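Local coordinates for N-acetylmuramoyl-L-alanine amidase domain-containing protein SAOUHSC_02979 (PDB 5T1Q) that probably acts as a secreted peptidoglycan amidase, represented here by its C-terminal part with a glucosaminidase-family region and a CHAP domain, at residues D234-M246 with T254-T266. Numbering follows the deposited sequence. Where two conformers were deposited one is given.
Sequences DEFKPFREVSDSM and TWYVYNRMKQFGT
F239 is the tightly packed centre of this contact, its ring held against helix 253-262 among W255, Y256 and N259. Y256 CE1 lies over one face, 3.5 Å from F239 CD1, while W255 CH2 comes to the edge, 3.6 Å from F239 CZ; the F239 and W255 rings meet obliquely, planes 66° apart, neither stacked nor T-shaped. I340 closes on the cluster from strand 339-345. Beside it, R260 turns both terminal nitrogens on one backbone oxygen, NH2 lying 2.7 Å and NH1 2.9 Å from K237 O. A bend at chi2 (60°) brings the guanidinium there, and a salt bridge from NH2 to E319 of strand 314-321 further fixes it. Q263 gives a nearly straight bond (173°) from NE2 to P238 O, 2.9 Å away, while its OE1 accepts from R260 NH1. Two successive carbonyls of the loop leading into helix 253-262 of the CHAP, papain-like part thus take the firmer hydrogen bonds. Toward solvent the fit slackens: K237 runs past F264 and offers a weak bond from NZ to Q263 O, and poorly ordered V242 and S243 rest on Q263 and K262. Farther along, in one of its two conformers, selenomethionine M246 sets SE obliquely beside the W255 ring, a Met-aromatic contact.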
ATOM      1  N   ASP A 234      11.408 -12.180  15.922  1.00 49.68           N
ATOM      2  CA  ASP A 234      10.831 -10.838  16.016  1.00 41.94           C
ATOM      3  C   ASP A 234      10.198 -10.721  17.380  1.00 35.66           C
ATOM      4  O   ASP A 234       9.702 -11.704  17.915  1.00 34.80           O
ATOM      5  CB  ASP A 234       9.790 -10.614  14.925  1.00 44.32           C
ATOM      6  CG  ASP A 234      10.397 -10.588  13.536  1.00 47.12           C
ATOM      7  OD1 ASP A 234      11.646 -10.508  13.432  1.00 52.12           O
ATOM      8  OD2 ASP A 234       9.632 -10.633  12.551  1.00 45.73           O
ATOM      9  N   GLU A 235      10.219  -9.511  17.930  0.50 32.03           N
ATOM     10  CA  GLU A 235       9.642  -9.236  19.236  0.50 29.48           C
ATOM     11  C   GLU A 235       8.125  -9.355  19.236  0.50 28.50           C
ATOM     12  O   GLU A 235       7.536  -9.839  20.199  0.50 27.92           O
ATOM     13  CB  GLU A 235       9.979  -7.803  19.648  0.50 27.39           C
ATOM     14  CG  GLU A 235      11.450  -7.454  19.602  0.50 26.16           C
ATOM     15  CD  GLU A 235      11.696  -5.983  19.864  0.50 24.10           C
ATOM     16  OE1 GLU A 235      11.472  -5.514  20.997  0.50 23.03           O
ATOM     17  OE2 GLU A 235      12.144  -5.300  18.936  0.50 22.54           O
ATOM     18  N   PHE A 236       7.505  -8.913  18.144  1.00 28.18           N
ATOM     19  CA  PHE A 236       6.027  -8.841  18.045  1.00 28.23           C
ATOM     20  C   PHE A 236       5.393  -9.601  16.874  1.00 28.77           C
ATOM     21  O   PHE A 236       6.035  -9.883  15.869  1.00 28.33           O
ATOM     22  CB  PHE A 236       5.603  -7.356  17.979  1.00 27.36           C
ATOM     23  CG  PHE A 236       6.388  -6.455  18.914  1.00 26.60           C
ATOM     24  CD1 PHE A 236       6.183  -6.502  20.278  1.00 26.25           C
ATOM     25  CD2 PHE A 236       7.356  -5.586  18.419  1.00 26.43           C
ATOM     26  CE1 PHE A 236       6.921  -5.703  21.135  1.00 26.25           C
ATOM     27  CE2 PHE A 236       8.099  -4.773  19.268  1.00 26.16           C
ATOM     28  CZ  PHE A 236       7.876  -4.831  20.636  1.00 26.37           C
ATOM     29  N   LYS A 237       4.104  -9.898  17.021  1.00 30.62           N
ATOM     30  CA  LYS A 237       3.333 -10.592  15.987  1.00 32.95           C
ATOM     31  C   LYS A 237       3.391  -9.817  14.658  1.00 32.48           C
ATOM     32  O   LYS A 237       3.290  -8.585  14.650  1.00 32.53           O
ATOM     33  CB  LYS A 237       1.876 -10.753  16.445  1.00 34.88           C
ATOM     34  CG  LYS A 237       0.946 -11.393  15.428  1.00 36.63           C
ATOM     35  CD  LYS A 237      -0.507 -11.366  15.881  1.00 38.60           C
ATOM     36  CE  LYS A 237      -0.763 -12.290  17.056  1.00 40.25           C
ATOM     37  NZ  LYS A 237      -2.219 -12.392  17.344  1.00 41.25           N
ATOM     38  N   PRO A 238       3.571 -10.533  13.536  1.00 32.90           N
ATOM     39  CA  PRO A 238       3.621  -9.833  12.253  1.00 32.52           C
ATOM     40  C   PRO A 238       2.282  -9.194  11.893  1.00 32.04           C
ATOM     41  O   PRO A 238       1.221  -9.662  12.350  1.00 31.61           O
ATOM     42  CB  PRO A 238       3.987 -10.938  11.243  1.00 33.95           C
ATOM     43  CG  PRO A 238       3.692 -12.239  11.929  1.00 34.85           C
ATOM     44  CD  PRO A 238       3.824 -11.985  13.403  1.00 34.51           C
ATOM     45  N   PHE A 239       2.327  -8.124  11.103  1.00 30.44           N
ATOM     46  CA  PHE A 239       1.111  -7.475  10.688  1.00 32.36           C
ATOM     47  C   PHE A 239       0.394  -8.305   9.639  1.00 34.42           C
ATOM     48  O   PHE A 239       1.032  -8.915   8.799  1.00 35.21           O
ATOM     49  CB  PHE A 239       1.358  -6.073  10.124  1.00 31.78           C
ATOM     50  CG  PHE A 239       0.091  -5.385   9.667  1.00 32.32           C
ATOM     51  CD1 PHE A 239      -0.825  -4.918  10.597  1.00 32.40           C
ATOM     52  CD2 PHE A 239      -0.197  -5.238   8.319  1.00 33.57           C
ATOM     53  CE1 PHE A 239      -2.003  -4.305  10.198  1.00 33.46           C
ATOM     54  CE2 PHE A 239      -1.368  -4.625   7.908  1.00 33.98           C
ATOM     55  CZ  PHE A 239      -2.274  -4.151   8.853  1.00 34.57           C
ATOM     56  N   ARG A 240      -0.932  -8.321   9.724  1.00 37.13           N
ATOM     57  CA  ARG A 240      -1.800  -8.996   8.744  1.00 41.25           C
ATOM     58  C   ARG A 240      -3.117  -8.241   8.698  1.00 41.33           C
ATOM     59  O   ARG A 240      -3.604  -7.778   9.725  1.00 38.35           O
ATOM     60  CB  ARG A 240      -2.048 -10.485   9.076  1.00 44.11           C
ATOM     61  CG  ARG A 240      -0.799 -11.356   9.029  1.00 47.04           C
ATOM     62  CD  ARG A 240      -1.075 -12.864   9.028  1.00 51.54           C
ATOM     63  NE  ARG A 240      -1.425 -13.425   7.701  1.00 54.52           N
ATOM     64  CZ  ARG A 240      -2.660 -13.685   7.240  1.00 57.13           C
ATOM     65  NH1 ARG A 240      -2.810 -14.210   6.021  1.00 59.09           N
ATOM     66  NH2 ARG A 240      -3.751 -13.444   7.971  1.00 58.58           N
ATOM     67  N   GLU A 241      -3.662  -8.094   7.498  1.00 46.22           N
ATOM     68  CA  GLU A 241      -4.939  -7.417   7.287  1.00 50.46           C
ATOM     69  C   GLU A 241      -6.002  -8.433   7.684  1.00 54.75           C
ATOM     70  O   GLU A 241      -6.079  -9.523   7.117  1.00 55.69           O
ATOM     71  CB  GLU A 241      -5.055  -6.981   5.821  1.00 52.50           C
ATOM     72  CG  GLU A 241      -6.245  -6.093   5.466  1.00 53.08           C
ATOM     73  CD  GLU A 241      -6.117  -5.451   4.075  1.00 54.08           C
ATOM     74  OE1 GLU A 241      -4.982  -5.088   3.662  1.00 53.73           O
ATOM     75  OE2 GLU A 241      -7.160  -5.272   3.403  1.00 55.28           O
ATOM     76  N   VAL A 242      -6.796  -8.082   8.688  1.00 60.46           N
ATOM     77  CA  VAL A 242      -7.782  -8.997   9.249  1.00 66.91           C
ATOM     78  C   VAL A 242      -9.146  -8.879   8.575  1.00 70.64           C
ATOM     79  O   VAL A 242      -9.593  -9.790   7.869  1.00 70.39           O
ATOM     80  CB  VAL A 242      -7.952  -8.739  10.776  1.00 68.72           C
ATOM     81  CG1 VAL A 242      -8.914  -9.752  11.401  1.00 70.09           C
ATOM     82  CG2 VAL A 242      -6.600  -8.768  11.478  1.00 66.86           C
ATOM     83  N   SER A 243      -9.786  -7.737   8.792  1.00 73.27           N
ATOM     84  CA  SER A 243     -11.137  -7.509   8.312  1.00 75.47           C
ATOM     85  C   SER A 243     -11.252  -7.284   6.809  1.00 74.73           C
ATOM     86  O   SER A 243     -10.266  -7.023   6.110  1.00 73.00           O
ATOM     87  CB  SER A 243     -11.748  -6.308   9.052  1.00 76.21           C
ATOM     88  OG  SER A 243     -11.000  -5.126   8.817  1.00 75.13           O
ATOM     89  N   ASP A 244     -12.488  -7.413   6.341  1.00 72.94           N
ATOM     90  CA  ASP A 244     -12.850  -7.161   4.960  1.00 73.44           C
ATOM     91  C   ASP A 244     -13.364  -5.719   4.896  1.00 68.39           C
ATOM     92  O   ASP A 244     -13.097  -5.004   3.927  1.00 70.86           O
ATOM     93  CB  ASP A 244     -13.939  -8.132   4.512  1.00 79.39           C
ATOM     94  CG  ASP A 244     -13.558  -9.591   4.748  1.00 84.28           C
ATOM     95  OD1 ASP A 244     -12.345  -9.903   4.809  1.00 87.27           O
ATOM     96  OD2 ASP A 244     -14.479 -10.427   4.874  1.00 88.62           O
ATOM     97  N   SER A 245     -14.097  -5.309   5.942  1.00 60.49           N
ATOM     98  CA  SER A 245     -14.650  -3.948   6.048  1.00 55.10           C
ATOM     99  C   SER A 245     -13.546  -2.874   6.005  1.00 49.35           C
ATOM    100  O   SER A 245     -12.368  -3.161   6.281  1.00 48.07           O
ATOM    101  CB  SER A 245     -15.471  -3.792   7.335  1.00 56.04           C
ATOM    102  OG  SER A 245     -14.647  -3.908   8.491  1.00 57.57           O
HETATM  103  N   MSE A 246     -13.950  -1.648   5.682  0.50 44.47           N
HETATM  104  CA  MSE A 246     -13.028  -0.524   5.536  0.50 40.52           C
HETATM  105  C   MSE A 246     -13.560   0.710   6.214  0.50 37.50           C
HETATM  106  O   MSE A 246     -14.072   1.603   5.552  0.50 36.84           O
HETATM  107  CB  MSE A 246     -12.922  -0.284   4.036  0.50 40.54           C
HETATM  108  CG  MSE A 246     -11.733   0.601   3.686  0.50 39.33           C
HETATM  109 SE   MSE A 246     -10.049  -0.391   3.920  0.50 37.83          SE
HETATM  110  CE  MSE A 246     -10.659  -2.198   3.426  0.50 39.86           C
ATOM    111  N   THR A 254      -5.003   5.765  10.794  1.00 18.36           N
ATOM    112  CA  THR A 254      -6.267   5.375  11.398  1.00 18.03           C
ATOM    113  C   THR A 254      -6.607   3.940  11.015  1.00 18.47           C
ATOM    114  O   THR A 254      -6.883   3.108  11.872  1.00 18.43           O
ATOM    115  CB  THR A 254      -7.378   6.318  10.911  1.00 17.95           C
ATOM    116  OG1 THR A 254      -7.247   6.478   9.505  1.00 17.93           O
ATOM    117  CG2 THR A 254      -7.237   7.683  11.530  1.00 17.77           C
ATOM    118  N   TRP A 255      -6.560   3.652   9.722  1.00 19.14           N
ATOM    119  CA  TRP A 255      -6.800   2.291   9.232  1.00 20.06           C
ATOM    120  C   TRP A 255      -5.829   1.283   9.854  1.00 19.06           C
ATOM    121  O   TRP A 255      -6.207   0.169  10.191  1.00 19.28           O
ATOM    122  CB  TRP A 255      -6.668   2.252   7.695  1.00 21.49           C
ATOM    123  CG  TRP A 255      -6.757   0.876   7.108  1.00 22.98           C
ATOM    124  CD1 TRP A 255      -7.870   0.254   6.631  1.00 24.40           C
ATOM    125  CD2 TRP A 255      -5.677  -0.053   6.945  1.00 23.52           C
ATOM    126  NE1 TRP A 255      -7.548  -1.006   6.174  1.00 25.35           N
ATOM    127  CE2 TRP A 255      -6.209  -1.215   6.358  1.00 24.87           C
ATOM    128  CE3 TRP A 255      -4.317  -0.010   7.237  1.00 23.54           C
ATOM    129  CZ2 TRP A 255      -5.425  -2.334   6.063  1.00 26.04           C
ATOM    130  CZ3 TRP A 255      -3.532  -1.130   6.938  1.00 24.56           C
ATOM    131  CH2 TRP A 255      -4.091  -2.267   6.357  1.00 24.87           C
ATOM    132  N   TYR A 256      -4.572   1.668   9.992  1.00 18.09           N
ATOM    133  CA  TYR A 256      -3.576   0.736  10.518  1.00 17.83           C
ATOM    134  C   TYR A 256      -3.893   0.346  11.955  1.00 17.29           C
ATOM    135  O   TYR A 256      -3.867  -0.837  12.288  1.00 17.17           O
ATOM    136  CB  TYR A 256      -2.129   1.283  10.387  1.00 17.24           C
ATOM    137  CG  TYR A 256      -1.146   0.384  11.080  1.00 17.49           C
ATOM    138  CD1 TYR A 256      -0.651  -0.762  10.445  1.00 17.77           C
ATOM    139  CD2 TYR A 256      -0.744   0.639  12.401  1.00 17.01           C
ATOM    140  CE1 TYR A 256       0.223  -1.607  11.094  1.00 18.05           C
ATOM    141  CE2 TYR A 256       0.115  -0.219  13.067  1.00 17.04           C
ATOM    142  CZ  TYR A 256       0.600  -1.334  12.410  1.00 17.57           C
ATOM    143  OH  TYR A 256       1.455  -2.175  13.056  1.00 17.65           O
ATOM    144  N   VAL A 257      -4.196   1.332  12.800  1.00 16.63           N
ATOM    145  CA  VAL A 257      -4.490   1.033  14.199  1.00 16.86           C
ATOM    146  C   VAL A 257      -5.765   0.166  14.365  1.00 17.96           C
ATOM    147  O   VAL A 257      -5.801  -0.747  15.194  1.00 17.91           O
ATOM    148  CB  VAL A 257      -4.554   2.307  15.052  1.00 16.28           C
ATOM    149  CG1 VAL A 257      -4.874   1.961  16.495  1.00 16.19           C
ATOM    150  CG2 VAL A 257      -3.236   3.083  14.969  1.00 16.07           C
ATOM    151  N   TYR A 258      -6.791   0.459  13.578  1.00 19.31           N
ATOM    152  CA  TYR A 258      -8.012  -0.323  13.576  1.00 20.95           C
ATOM    153  C   TYR A 258      -7.693  -1.791  13.289  1.00 21.17           C
ATOM    154  O   TYR A 258      -8.128  -2.678  14.029  1.00 20.50           O
ATOM    155  CB  TYR A 258      -8.997   0.228  12.536  1.00 22.69           C
ATOM    156  CG  TYR A 258     -10.254  -0.612  12.353  1.00 24.92           C
ATOM    157  CD1 TYR A 258     -10.276  -1.684  11.451  1.00 26.50           C
ATOM    158  CD2 TYR A 258     -11.414  -0.330  13.064  1.00 26.32           C
ATOM    159  CE1 TYR A 258     -11.422  -2.464  11.285  1.00 28.73           C
ATOM    160  CE2 TYR A 258     -12.562  -1.100  12.905  1.00 28.34           C
ATOM    161  CZ  TYR A 258     -12.557  -2.167  12.023  1.00 29.75           C
ATOM    162  OH  TYR A 258     -13.707  -2.915  11.867  1.00 35.20           O
ATOM    163  N   ASN A 259      -6.915  -2.033  12.228  1.00 21.93           N
ATOM    164  CA  ASN A 259      -6.540  -3.409  11.833  1.00 23.07           C
ATOM    165  C   ASN A 259      -5.594  -4.087  12.804  1.00 22.81           C
ATOM    166  O   ASN A 259      -5.791  -5.242  13.160  1.00 23.02           O
ATOM    167  CB  ASN A 259      -5.957  -3.439  10.418  1.00 24.21           C
ATOM    168  CG  ASN A 259      -7.033  -3.322   9.348  1.00 26.31           C
ATOM    169  OD1 ASN A 259      -7.329  -2.235   8.866  1.00 28.63           O
ATOM    170  ND2 ASN A 259      -7.693  -4.418   9.058  1.00 28.21           N
ATOM    171  N   ARG A 260      -4.581  -3.366  13.263  1.00 22.51           N
ATOM    172  CA  ARG A 260      -3.616  -3.958  14.179  1.00 22.48           C
ATOM    173  C   ARG A 260      -4.296  -4.386  15.467  1.00 23.39           C
ATOM    174  O   ARG A 260      -3.986  -5.444  16.000  1.00 22.98           O
ATOM    175  CB  ARG A 260      -2.464  -2.981  14.450  1.00 21.74           C
ATOM    176  CG  ARG A 260      -1.366  -3.499  15.372  1.00 21.58           C
ATOM    177  CD  ARG A 260      -0.710  -4.739  14.816  1.00 21.94           C
ATOM    178  NE  ARG A 260       0.457  -5.148  15.588  1.00 22.09           N
ATOM    179  CZ  ARG A 260       1.175  -6.239  15.346  1.00 22.48           C
ATOM    180  NH1 ARG A 260       0.841  -7.065  14.355  1.00 23.20           N
ATOM    181  NH2 ARG A 260       2.228  -6.518  16.109  1.00 22.86           N
HETATM  182  N   MSE A 261      -5.242  -3.574  15.948  1.00 24.89           N
HETATM  183  CA  MSE A 261      -5.985  -3.894  17.181  1.00 27.14           C
HETATM  184  C   MSE A 261      -6.787  -5.165  17.003  1.00 28.30           C
HETATM  185  O   MSE A 261      -6.889  -5.977  17.926  1.00 27.95           O
HETATM  186  CB  MSE A 261      -6.924  -2.763  17.596  1.00 28.36           C
HETATM  187  CG  MSE A 261      -6.146  -1.627  18.259  1.00 30.23           C
HETATM  188 SE   MSE A 261      -7.376  -0.149  18.723  1.00 32.74          SE
HETATM  189  CE  MSE A 261      -7.702  -0.872  20.515  1.00 32.61           C
ATOM    190  N   LYS A 262      -7.381  -5.334  15.827  1.00 30.44           N
ATOM    191  CA  LYS A 262      -8.153  -6.551  15.535  1.00 33.37           C
ATOM    192  C   LYS A 262      -7.344  -7.843  15.587  1.00 32.27           C
ATOM    193  O   LYS A 262      -7.889  -8.871  15.936  1.00 32.59           O
ATOM    194  CB  LYS A 262      -8.885  -6.459  14.200  1.00 36.65           C
ATOM    195  CG  LYS A 262     -10.304  -5.966  14.350  1.00 40.61           C
ATOM    196  CD  LYS A 262     -11.010  -5.818  13.015  1.00 43.74           C
ATOM    197  CE  LYS A 262     -12.516  -5.709  13.222  1.00 47.08           C
ATOM    198  NZ  LYS A 262     -12.882  -4.717  14.277  1.00 47.65           N
ATOM    199  N   GLN A 263      -6.057  -7.798  15.250  1.00 30.96           N
ATOM    200  CA  GLN A 263      -5.226  -8.998  15.333  1.00 30.72           C
ATOM    201  C   GLN A 263      -5.161  -9.544  16.753  1.00 31.76           C
ATOM    202  O   GLN A 263      -4.876 -10.726  16.952  1.00 31.83           O
ATOM    203  CB  GLN A 263      -3.803  -8.734  14.865  1.00 29.14           C
ATOM    204  CG  GLN A 263      -3.673  -8.339  13.416  1.00 28.23           C
ATOM    205  CD  GLN A 263      -2.227  -8.319  12.982  1.00 27.19           C
ATOM    206  OE1 GLN A 263      -1.619  -7.254  12.872  1.00 25.02           O
ATOM    207  NE2 GLN A 263      -1.645  -9.505  12.803  1.00 27.70           N
ATOM    208  N   PHE A 264      -5.393  -8.673  17.737  1.00 31.40           N
ATOM    209  CA  PHE A 264      -5.368  -9.090  19.131  1.00 32.17           C
ATOM    210  C   PHE A 264      -6.768  -9.234  19.749  1.00 34.11           C
ATOM    211  O   PHE A 264      -6.909  -9.233  20.965  1.00 35.37           O
ATOM    212  CB  PHE A 264      -4.490  -8.138  19.932  1.00 30.98           C
ATOM    213  CG  PHE A 264      -3.074  -8.089  19.444  1.00 29.87           C
ATOM    214  CD1 PHE A 264      -2.188  -9.120  19.743  1.00 30.37           C
ATOM    215  CD2 PHE A 264      -2.624  -7.025  18.662  1.00 28.72           C
ATOM    216  CE1 PHE A 264      -0.871  -9.072  19.291  1.00 30.27           C
ATOM    217  CE2 PHE A 264      -1.310  -6.973  18.217  1.00 28.21           C
ATOM    218  CZ  PHE A 264      -0.432  -7.994  18.534  1.00 28.45           C
ATOM    219  N   GLY A 265      -7.790  -9.349  18.903  1.00 35.62           N
ATOM    220  CA  GLY A 265      -9.159  -9.557  19.357  1.00 37.63           C
ATOM    221  C   GLY A 265      -9.804  -8.408  20.095  1.00 38.24           C
ATOM    222  O   GLY A 265     -10.540  -8.626  21.057  1.00 38.00           O
ATOM    223  N   THR A 266      -9.521  -7.180  19.665  1.00 38.11           N
ATOM    224  CA  THR A 266     -10.127  -6.013  20.289  1.00 37.97           C
ATOM    225  C   THR A 266     -10.464  -5.037  19.185  1.00 36.25           C
ATOM    226  O   THR A 266      -9.768  -4.960  18.173  1.00 34.97           O
ATOM    227  CB  THR A 266      -9.232  -5.356  21.373  1.00 39.04           C
ATOM    228  OG1 THR A 266      -8.310  -4.431  20.788  1.00 39.61           O
ATOM    229  CG2 THR A 266      -8.477  -6.415  22.185  1.00 39.99           C
TER